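Local coordinates for uncharacterized ATP-binding protein MJ1010 (Methanocaldococcus jannaschii DSM 2661, PDB 3BJO) that is of unknown function but possibly binds ATP, this chain being its C-terminal domain, probably related to helix-turn-helix domains, at residues Leu12-Glu15 with Ile16-Lys20; Phe80-Pro83 with Gln84-Thr87; Leu94-Asn97 with Ala98-Val102. All blocks are in the same frame, centred on the assembly; numbering follows the deposited sequence.

Interaction 1 of 3, residues Leu12-Glu15 with Ile16-Lys20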
ATOM      1  N   LEU A  12      11.199   0.755 -10.748  1.00 42.53           N
ATOM      2  CA  LEU A  12      10.398  -0.413 -10.383  1.00 42.02           C
ATOM      3  C   LEU A  12      11.021  -1.223  -9.238  1.00 44.05           C
ATOM      4  O   LEU A  12      10.324  -1.551  -8.249  1.00 43.68           O
ATOM      5  CB  LEU A  12      10.143  -1.295 -11.631  1.00 41.76           C
ATOM      6  CG  LEU A  12       9.113  -0.797 -12.696  1.00 38.28           C
ATOM      7  CD1 LEU A  12       9.257  -1.524 -13.981  1.00 39.32           C
ATOM      8  CD2 LEU A  12       7.684  -0.944 -12.175  1.00 38.47           C
HETATM    9  N   MSE A  13      12.301  -1.549  -9.383  1.00 44.54           N
HETATM   10  CA  MSE A  13      13.094  -2.272  -8.378  1.00 46.74           C
HETATM   11  C   MSE A  13      13.224  -1.494  -7.075  1.00 47.38           C
HETATM   12  O   MSE A  13      13.084  -2.054  -5.980  1.00 47.96           O
HETATM   13  CB  MSE A  13      14.500  -2.605  -8.907  1.00 47.37           C
HETATM   14  CG  MSE A  13      14.566  -3.592 -10.070  1.00 51.55           C
HETATM   15 SE   MSE A  13      13.395  -5.226  -9.881  0.70 63.20          SE
HETATM   16  CE  MSE A  13      14.152  -5.995  -8.232  1.00 60.08           C
ATOM     17  N   ASP A  14      13.526  -0.208  -7.178  1.00 47.36           N
ATOM     18  CA  ASP A  14      13.570   0.649  -6.012  1.00 47.19           C
ATOM     19  C   ASP A  14      12.278   0.569  -5.200  1.00 47.65           C
ATOM     20  O   ASP A  14      12.336   0.543  -3.985  1.00 46.79           O
ATOM     21  CB  ASP A  14      13.808   2.106  -6.453  1.00 47.86           C
ATOM     22  CG  ASP A  14      13.876   3.081  -5.289  1.00 48.92           C
ATOM     23  OD1 ASP A  14      14.854   2.988  -4.492  1.00 47.72           O
ATOM     24  OD2 ASP A  14      12.971   3.975  -5.219  1.00 48.60           O
ATOM     25  N   GLU A  15      11.117   0.568  -5.865  1.00 46.92           N
ATOM     26  CA  GLU A  15       9.866   0.642  -5.157  1.00 46.48           C
ATOM     27  C   GLU A  15       9.604  -0.709  -4.533  1.00 46.81           C
ATOM     28  O   GLU A  15       9.005  -0.773  -3.501  1.00 47.08           O
ATOM     29  CB  GLU A  15       8.689   1.025  -6.061  1.00 46.23           C
ATOM     30  CG  GLU A  15       7.262   0.896  -5.354  1.00 46.62           C
ATOM     31  CD  GLU A  15       7.176   1.613  -3.991  1.00 48.61           C
ATOM     32  OE1 GLU A  15       7.868   2.645  -3.808  1.00 44.95           O
ATOM     33  OE2 GLU A  15       6.463   1.125  -3.085  1.00 50.67           O
ATOM     34  N   ILE A  16      10.070  -1.783  -5.166  1.00 46.81           N
ATOM     35  CA  ILE A  16      10.041  -3.103  -4.564  1.00 46.70           C
ATOM     36  C   ILE A  16      10.837  -3.160  -3.251  1.00 46.88           C
ATOM     37  O   ILE A  16      10.340  -3.711  -2.258  1.00 47.01           O
ATOM     38  CB  ILE A  16      10.475  -4.244  -5.566  1.00 46.92           C
ATOM     39  CG1 ILE A  16       9.345  -4.503  -6.585  1.00 45.02           C
ATOM     40  CG2 ILE A  16      10.804  -5.577  -4.807  1.00 46.64           C
ATOM     41  CD1 ILE A  16       9.707  -5.402  -7.743  1.00 45.94           C
ATOM     42  N   SER A  17      12.048  -2.609  -3.230  1.00 46.96           N
ATOM     43  CA  SER A  17      12.833  -2.563  -2.009  1.00 47.84           C
ATOM     44  C   SER A  17      12.099  -1.747  -0.970  1.00 47.15           C
ATOM     45  O   SER A  17      12.075  -2.106   0.199  1.00 47.91           O
ATOM     46  CB  SER A  17      14.214  -1.907  -2.226  1.00 48.14           C
ATOM     47  OG  SER A  17      14.845  -2.518  -3.328  1.00 54.32           O
ATOM     48  N   LYS A  18      11.509  -0.642  -1.391  1.00 46.79           N
ATOM     49  CA  LYS A  18      10.797   0.219  -0.465  1.00 47.29           C
ATOM     50  C   LYS A  18       9.590  -0.483   0.160  1.00 45.63           C
ATOM     51  O   LYS A  18       9.333  -0.377   1.357  1.00 45.07           O
ATOM     52  CB  LYS A  18      10.361   1.516  -1.172  1.00 47.46           C
ATOM     53  CG  LYS A  18      11.462   2.573  -1.171  1.00 49.41           C
ATOM     54  CD  LYS A  18      11.125   3.806  -2.040  1.00 50.52           C
ATOM     55  CE  LYS A  18      12.387   4.685  -2.099  1.00 56.93           C
ATOM     56  NZ  LYS A  18      12.500   5.637  -3.276  1.00 61.58           N
ATOM     57  N   LEU A  19       8.812  -1.169  -0.656  1.00 45.08           N
ATOM     58  CA  LEU A  19       7.639  -1.828  -0.137  1.00 44.82           C
ATOM     59  C   LEU A  19       8.079  -2.971   0.832  1.00 44.28           C
ATOM     60  O   LEU A  19       7.502  -3.164   1.875  1.00 44.24           O
ATOM     61  CB  LEU A  19       6.815  -2.399  -1.293  1.00 43.81           C
ATOM     62  CG  LEU A  19       5.569  -3.074  -0.740  1.00 45.57           C
ATOM     63  CD1 LEU A  19       4.638  -2.023  -0.072  1.00 42.53           C
ATOM     64  CD2 LEU A  19       4.866  -3.891  -1.887  1.00 45.12           C
ATOM     65  N   LYS A  20       9.110  -3.711   0.470  1.00 45.19           N
ATOM     66  CA  LYS A  20       9.663  -4.791   1.312  1.00 45.58           C
ATOM     67  C   LYS A  20      10.115  -4.286   2.683  1.00 46.08           C
ATOM     68  O   LYS A  20       9.900  -4.962   3.703  1.00 44.25           O
ATOM     69  CB  LYS A  20      10.874  -5.459   0.629  1.00 45.01           C
ATOM     70  CG  LYS A  20      10.482  -6.525  -0.362  1.00 46.25           C
ATOM     71  CD  LYS A  20      11.745  -7.204  -0.902  1.00 48.93           C
ATOM     72  CE  LYS A  20      11.482  -8.520  -1.634  1.00 49.89           C
ATOM     73  NZ  LYS A  20      12.782  -8.976  -2.247  1.00 51.57           N
TER

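Interaction 2 of 3, residues Phe80-Pro83 with Gln84-Thr87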
ATOM      1  N   PHE A  80      -3.755   5.924  -2.491  1.00 48.27           N
ATOM      2  CA  PHE A  80      -4.562   7.134  -2.525  1.00 49.34           C
ATOM      3  C   PHE A  80      -6.003   6.791  -2.270  1.00 49.42           C
ATOM      4  O   PHE A  80      -6.462   5.759  -2.733  1.00 49.25           O
ATOM      5  CB  PHE A  80      -4.546   7.790  -3.922  1.00 50.84           C
ATOM      6  CG  PHE A  80      -3.353   8.641  -4.191  1.00 53.17           C
ATOM      7  CD1 PHE A  80      -2.950   9.606  -3.278  1.00 54.01           C
ATOM      8  CD2 PHE A  80      -2.634   8.485  -5.392  1.00 55.35           C
ATOM      9  CE1 PHE A  80      -1.809  10.404  -3.544  1.00 57.44           C
ATOM     10  CE2 PHE A  80      -1.506   9.282  -5.691  1.00 56.84           C
ATOM     11  CZ  PHE A  80      -1.082  10.237  -4.766  1.00 56.91           C
ATOM     12  N   LEU A  81      -6.712   7.697  -1.591  1.00 49.09           N
ATOM     13  CA  LEU A  81      -8.146   7.565  -1.292  1.00 49.03           C
ATOM     14  C   LEU A  81      -8.978   8.522  -2.147  1.00 49.39           C
ATOM     15  O   LEU A  81      -8.617   9.691  -2.282  1.00 47.39           O
ATOM     16  CB  LEU A  81      -8.408   7.881   0.184  1.00 49.13           C
ATOM     17  CG  LEU A  81      -9.848   7.829   0.741  1.00 49.24           C
ATOM     18  CD1 LEU A  81     -10.475   6.415   0.575  1.00 44.76           C
ATOM     19  CD2 LEU A  81      -9.840   8.236   2.204  1.00 49.20           C
ATOM     20  N   TYR A  82     -10.072   8.006  -2.718  1.00 50.04           N
ATOM     21  CA  TYR A  82     -11.065   8.800  -3.461  1.00 50.71           C
ATOM     22  C   TYR A  82     -12.370   8.650  -2.686  1.00 50.99           C
ATOM     23  O   TYR A  82     -13.094   7.668  -2.863  1.00 50.44           O
ATOM     24  CB  TYR A  82     -11.206   8.286  -4.890  1.00 51.91           C
ATOM     25  CG  TYR A  82      -9.869   8.292  -5.584  1.00 55.11           C
ATOM     26  CD1 TYR A  82      -9.409   9.426  -6.279  1.00 56.70           C
ATOM     27  CD2 TYR A  82      -9.027   7.192  -5.485  1.00 54.98           C
ATOM     28  CE1 TYR A  82      -8.127   9.421  -6.871  1.00 57.88           C
ATOM     29  CE2 TYR A  82      -7.788   7.185  -6.054  1.00 57.80           C
ATOM     30  CZ  TYR A  82      -7.331   8.284  -6.742  1.00 57.55           C
ATOM     31  OH  TYR A  82      -6.077   8.185  -7.295  1.00 57.16           O
ATOM     32  N   PRO A  83     -12.621   9.574  -1.746  1.00 51.07           N
ATOM     33  CA  PRO A  83     -13.714   9.410  -0.776  1.00 51.19           C
ATOM     34  C   PRO A  83     -15.080   9.389  -1.445  1.00 50.96           C
ATOM     35  O   PRO A  83     -15.937   8.599  -1.047  1.00 49.56           O
ATOM     36  CB  PRO A  83     -13.568  10.642   0.131  1.00 51.27           C
ATOM     37  CG  PRO A  83     -12.104  11.028  -0.022  1.00 51.72           C
ATOM     38  CD  PRO A  83     -11.852  10.802  -1.487  1.00 51.33           C
ATOM     39  N   GLN A  84     -15.228  10.217  -2.482  1.00 50.81           N
ATOM     40  CA  GLN A  84     -16.460  10.333  -3.241  1.00 52.16           C
ATOM     41  C   GLN A  84     -16.698   9.022  -3.978  1.00 51.19           C
ATOM     42  O   GLN A  84     -17.764   8.460  -3.844  1.00 50.27           O
ATOM     43  CB  GLN A  84     -16.389  11.527  -4.212  1.00 51.90           C
ATOM     44  CG  GLN A  84     -17.647  12.361  -4.295  1.00 54.50           C
ATOM     45  CD  GLN A  84     -17.399  13.781  -4.852  1.00 54.71           C
ATOM     46  OE1 GLN A  84     -16.868  13.969  -5.969  1.00 57.97           O
ATOM     47  NE2 GLN A  84     -17.796  14.786  -4.072  1.00 56.14           N
ATOM     48  N   ARG A  85     -15.696   8.515  -4.709  1.00 50.98           N
ATOM     49  CA  ARG A  85     -15.814   7.184  -5.358  1.00 51.18           C
ATOM     50  C   ARG A  85     -15.984   6.014  -4.356  1.00 49.97           C
ATOM     51  O   ARG A  85     -16.589   4.987  -4.679  1.00 50.15           O
ATOM     52  CB  ARG A  85     -14.612   6.905  -6.290  1.00 52.01           C
ATOM     53  CG  ARG A  85     -14.626   7.721  -7.586  1.00 56.01           C
ATOM     54  CD  ARG A  85     -14.043   6.909  -8.783  1.00 61.82           C
ATOM     55  NE  ARG A  85     -12.585   6.833  -8.809  1.00 65.44           N
ATOM     56  CZ  ARG A  85     -11.784   7.737  -9.377  1.00 68.46           C
ATOM     57  NH1 ARG A  85     -12.300   8.804  -9.973  1.00 68.72           N
ATOM     58  NH2 ARG A  85     -10.459   7.582  -9.346  1.00 67.90           N
ATOM     59  N   GLY A  86     -15.456   6.192  -3.146  1.00 48.52           N
ATOM     60  CA  GLY A  86     -15.344   5.130  -2.144  1.00 47.74           C
ATOM     61  C   GLY A  86     -14.363   4.065  -2.601  1.00 46.96           C
ATOM     62  O   GLY A  86     -14.627   2.855  -2.476  1.00 47.16           O
ATOM     63  N   THR A  87     -13.235   4.508  -3.145  1.00 45.92           N
ATOM     64  CA  THR A  87     -12.227   3.569  -3.649  1.00 44.96           C
ATOM     65  C   THR A  87     -10.808   4.025  -3.265  1.00 45.15           C
ATOM     66  O   THR A  87     -10.586   5.182  -2.851  1.00 46.23           O
ATOM     67  CB  THR A  87     -12.332   3.359  -5.190  1.00 44.30           C
ATOM     68  OG1 THR A  87     -12.048   4.600  -5.841  1.00 46.38           O
ATOM     69  CG2 THR A  87     -13.758   2.885  -5.640  1.00 44.15           C
TER

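Interaction 3 of 3, residues Leu94-Asn97 with Ala98-Val102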
ATOM      1  N   LEU A  94       4.266   2.086  -9.908  1.00 44.31           N
ATOM      2  CA  LEU A  94       5.449   1.434  -9.285  1.00 44.34           C
ATOM      3  C   LEU A  94       4.996   0.724  -8.017  1.00 44.39           C
ATOM      4  O   LEU A  94       5.439  -0.392  -7.744  1.00 45.06           O
ATOM      5  CB  LEU A  94       6.549   2.453  -8.906  1.00 43.76           C
ATOM      6  CG  LEU A  94       7.113   3.416  -9.970  1.00 45.64           C
ATOM      7  CD1 LEU A  94       8.101   4.459  -9.360  1.00 43.66           C
ATOM      8  CD2 LEU A  94       7.856   2.612 -11.072  1.00 44.97           C
ATOM      9  N   VAL A  95       4.130   1.397  -7.238  1.00 43.59           N
ATOM     10  CA  VAL A  95       3.577   0.809  -6.031  1.00 43.61           C
ATOM     11  C   VAL A  95       2.757  -0.415  -6.444  1.00 42.45           C
ATOM     12  O   VAL A  95       2.930  -1.467  -5.858  1.00 43.65           O
ATOM     13  CB  VAL A  95       2.741   1.823  -5.164  1.00 42.14           C
ATOM     14  CG1 VAL A  95       2.115   1.077  -3.996  1.00 44.01           C
ATOM     15  CG2 VAL A  95       3.645   3.030  -4.634  1.00 44.93           C
ATOM     16  N   TRP A  96       1.867  -0.278  -7.442  1.00 41.31           N
ATOM     17  CA  TRP A  96       1.084  -1.436  -7.918  1.00 42.70           C
ATOM     18  C   TRP A  96       1.941  -2.634  -8.297  1.00 42.59           C
ATOM     19  O   TRP A  96       1.704  -3.777  -7.851  1.00 41.92           O
ATOM     20  CB  TRP A  96       0.177  -1.046  -9.095  1.00 43.68           C
ATOM     21  CG  TRP A  96      -0.939  -2.028  -9.362  1.00 43.34           C
ATOM     22  CD1 TRP A  96      -1.726  -2.680  -8.432  1.00 46.25           C
ATOM     23  CD2 TRP A  96      -1.408  -2.452 -10.643  1.00 45.85           C
ATOM     24  NE1 TRP A  96      -2.649  -3.496  -9.070  1.00 43.99           N
ATOM     25  CE2 TRP A  96      -2.479  -3.377 -10.420  1.00 46.16           C
ATOM     26  CE3 TRP A  96      -1.030  -2.144 -11.965  1.00 45.98           C
ATOM     27  CZ2 TRP A  96      -3.189  -3.987 -11.476  1.00 47.48           C
ATOM     28  CZ3 TRP A  96      -1.712  -2.774 -13.012  1.00 47.87           C
ATOM     29  CH2 TRP A  96      -2.780  -3.685 -12.760  1.00 46.52           C
ATOM     30  N   ASN A  97       2.928  -2.382  -9.160  1.00 43.43           N
ATOM     31  CA  ASN A  97       3.813  -3.436  -9.578  1.00 43.83           C
ATOM     32  C   ASN A  97       4.476  -4.095  -8.358  1.00 44.60           C
ATOM     33  O   ASN A  97       4.586  -5.309  -8.285  1.00 43.96           O
ATOM     34  CB  ASN A  97       4.892  -2.899 -10.514  1.00 44.74           C
ATOM     35  CG  ASN A  97       5.842  -3.996 -10.961  1.00 46.80           C
ATOM     36  OD1 ASN A  97       5.445  -4.919 -11.692  1.00 42.83           O
ATOM     37  ND2 ASN A  97       7.086  -3.955 -10.436  1.00 42.76           N
ATOM     38  N   ALA A  98       4.956  -3.290  -7.415  1.00 45.24           N
ATOM     39  CA  ALA A  98       5.623  -3.848  -6.237  1.00 45.50           C
ATOM     40  C   ALA A  98       4.667  -4.791  -5.453  1.00 45.98           C
ATOM     41  O   ALA A  98       5.019  -5.929  -5.081  1.00 46.75           O
ATOM     42  CB  ALA A  98       6.140  -2.700  -5.387  1.00 44.61           C
ATOM     43  N   ILE A  99       3.437  -4.347  -5.208  1.00 46.41           N
ATOM     44  CA  ILE A  99       2.459  -5.218  -4.569  1.00 46.52           C
ATOM     45  C   ILE A  99       2.329  -6.589  -5.296  1.00 48.18           C
ATOM     46  O   ILE A  99       2.337  -7.673  -4.669  1.00 47.98           O
ATOM     47  CB  ILE A  99       1.059  -4.530  -4.475  1.00 46.46           C
ATOM     48  CG1 ILE A  99       1.100  -3.366  -3.484  1.00 45.16           C
ATOM     49  CG2 ILE A  99      -0.068  -5.565  -4.121  1.00 46.02           C
ATOM     50  CD1 ILE A  99      -0.076  -2.363  -3.684  1.00 45.02           C
ATOM     51  N   LYS A 100       2.204  -6.539  -6.614  1.00 49.96           N
ATOM     52  CA  LYS A 100       2.012  -7.745  -7.435  1.00 51.30           C
ATOM     53  C   LYS A 100       3.261  -8.657  -7.427  1.00 50.99           C
ATOM     54  O   LYS A 100       3.158  -9.870  -7.574  1.00 49.98           O
ATOM     55  CB  LYS A 100       1.702  -7.349  -8.890  1.00 51.36           C
ATOM     56  CG  LYS A 100       0.398  -6.535  -9.096  1.00 53.51           C
ATOM     57  CD  LYS A 100       0.285  -5.978 -10.538  1.00 52.92           C
ATOM     58  CE  LYS A 100      -0.382  -6.971 -11.480  1.00 60.97           C
ATOM     59  NZ  LYS A 100      -0.932  -6.315 -12.718  1.00 64.17           N
ATOM     60  N   ARG A 101       4.433  -8.049  -7.288  1.00 50.69           N
ATOM     61  CA  ARG A 101       5.686  -8.802  -7.251  1.00 51.97           C
ATOM     62  C   ARG A 101       6.003  -9.360  -5.867  1.00 50.81           C
ATOM     63  O   ARG A 101       6.640 -10.378  -5.756  1.00 51.36           O
ATOM     64  CB  ARG A 101       6.849  -7.912  -7.697  1.00 52.10           C
ATOM     65  CG  ARG A 101       7.424  -8.248  -9.068  1.00 57.95           C
ATOM     66  CD  ARG A 101       6.566  -7.780 -10.207  1.00 64.56           C
ATOM     67  NE  ARG A 101       5.580  -8.777 -10.610  1.00 69.09           N
ATOM     68  CZ  ARG A 101       4.498  -8.531 -11.370  1.00 72.44           C
ATOM     69  NH1 ARG A 101       3.664  -9.530 -11.667  1.00 72.46           N
ATOM     70  NH2 ARG A 101       4.224  -7.293 -11.814  1.00 72.33           N
ATOM     71  N   VAL A 102       5.560  -8.679  -4.817  1.00 50.36           N
ATOM     72  CA  VAL A 102       6.001  -8.978  -3.437  1.00 49.86           C
ATOM     73  C   VAL A 102       4.934  -9.784  -2.682  1.00 49.74           C
ATOM     74  O   VAL A 102       5.271 -10.686  -1.937  1.00 48.30           O
ATOM     75  CB  VAL A 102       6.391  -7.669  -2.662  1.00 48.98           C
ATOM     76  CG1 VAL A 102       6.707  -7.913  -1.192  1.00 49.59           C
ATOM     77  CG2 VAL A 102       7.557  -6.981  -3.338  1.00 48.99           C
TER

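Interaction 1 of 3, residues Leu12-Glu15 with Ile16-Lys20
D14 and K18, one turn apart on helix 3-24, form an i to i+4 salt bridge. K18 NZ lies 2.6 Å from D14 OD2 and uses the syn lone pair of that oxygen. With CG anti to the backbone N (chi1 -180°), the D14 carboxylate stands beside its own carbonyl carbon, on the side from which K18 comes. The K18 chain runs extended to meet it, and its CE also rests against OD2 at 3.3 Å. E15 OE1 lies 5.5 Å from K18 NZ, so the two charges are near but not in contact. The bent E15 chain brings its other carboxylate oxygen, OE2, to 4.0 Å from L19 CB.

Backbone bonds keep the helical spacing. I16, S17, K18 and L19 N donate to the carbonyls of L12, M13, D14 and E15, with S17 N to M13 O at 3.0 Å.

Apolar contact is slight. The selenium of the selenomethionine M13 meets I16 CD1 at 4.3 Å. L12 and E15 also touch helix 93-102.

With an alanine at D14, the K18 ammonium is likely to lose its mate and be set free to turn. The contact thus pairs opposite charges along the helix surface, and each carboxylate probably feels the K18 charge, D14 the more directly.

Interaction 2 of 3, residues Phe80-Pro83 with Gln84-Thr87
R85 lays its guanidinium over one face of the Y82 ring, NH2 sitting 3.7 Å above the plane. The guanidinium and ring planes are 22° apart. R85 CZ is 4.6 Å from the centroid of the Y82 ring, a cation-pi stack. The side chains run side by side and point the same way. R85 reaches the ring by bending at chi2 and at chi3 (-78°), which folds the guanidinium back over it. At the ring edge, near its plane, Y82 CD2 meets T87 O at 3.7 Å. T87 OG1 lies 3.9 Å from Y82 CB.

The backbone sets these groups side by side. Y82 N donates to T87 O at 2.9 Å, and T87 N returns a bond to Y82 O at 3.2 Å. This is an antiparallel hydrogen-bonded pair. Y82 O also receives a weak bond from G86 N. G86 and T87 therefore both face Y82, which defines a G1 beta bulge. G86 has the positive phi (67°) that the first bulge position commonly adopts. P83, Q84 and R85, all with helical backbone angles, carry the chain round to G86. G86 N also makes a weak bond to P83 O.

E59 positions the polar ends: its OE2 pairs with R85 NE in a salt bridge and is hydrogen-bonded to T87 OG1. K89 makes a further cation-pi contact with Y82. The turn joins strands 79-82 and 87-90 as a beta hairpin. Strand 87-90 is central in the three-stranded antiparallel sheet, between 60-61 and 79-82, and L81 packs on V62, in the loop that follows strand 60-61.

Interaction 3 of 3, residues Leu94-Asn97 with Ala98-Val102
The backbone bonds of A98, I99, K100 and R101 N to the carbonyls of L94, V95, W96 and N97 follow the i to i+4 pattern, with I99 N to V95 O at 3.0 Å.

K100 lies over one face of the W96 indole. Its CD sits 3.9 Å from the centroid of the five-membered ring, a CH-pi contact. Farther along, NZ is 3.6 Å from the centroid of the six-membered ring, a cation-pi contact 27° off the ring normal. The K100 chain bends at chi3 (88°), which carries NZ across the indole. W96 NE1 is hydrogen-bonded to F54 O, and Y58 meets the indole edge-to-face; together they are likely to hold the ring that K100 covers.

W96 and K100 belong to helix 93-102, the last helix of the chain, which packs against helix 3-24. V95 and A98 are buried, and V95 touches E15 there.

N97 and R101 form a second side-chain pair. R101 NH2 donates to N97 OD1 at 2.7 Å. The oxygen lies in the guanidinium plane, but the donor is tilted 33° from the plane of the amide carbonyl. On another side of the helix V95 CG1 meets I99 CD1 at 4.1 Å.

Overall arrangement
Interactions 1 and 3 lie on helices 3-24 and 93-102, which pack together: E15 CG is 3.3 Å from L94 O, and L19 CD2 rests on the backbone of A98 and I99. Both follow the one-turn spacing of a helix. Interaction 1 is a surface contact built on a salt bridge. Interaction 3 is partly buried, with V95, A98 and I99 inside, a lysine over an indole and an arginine hydrogen-bonded to an amide oxygen. Interaction 2 is also at the surface, but in a hairpin turn, its centre about 25 Å from that of interaction 1. Interactions 2 and 3 both set a cation over an aromatic face, in interaction 2 an arginine on a tyrosine.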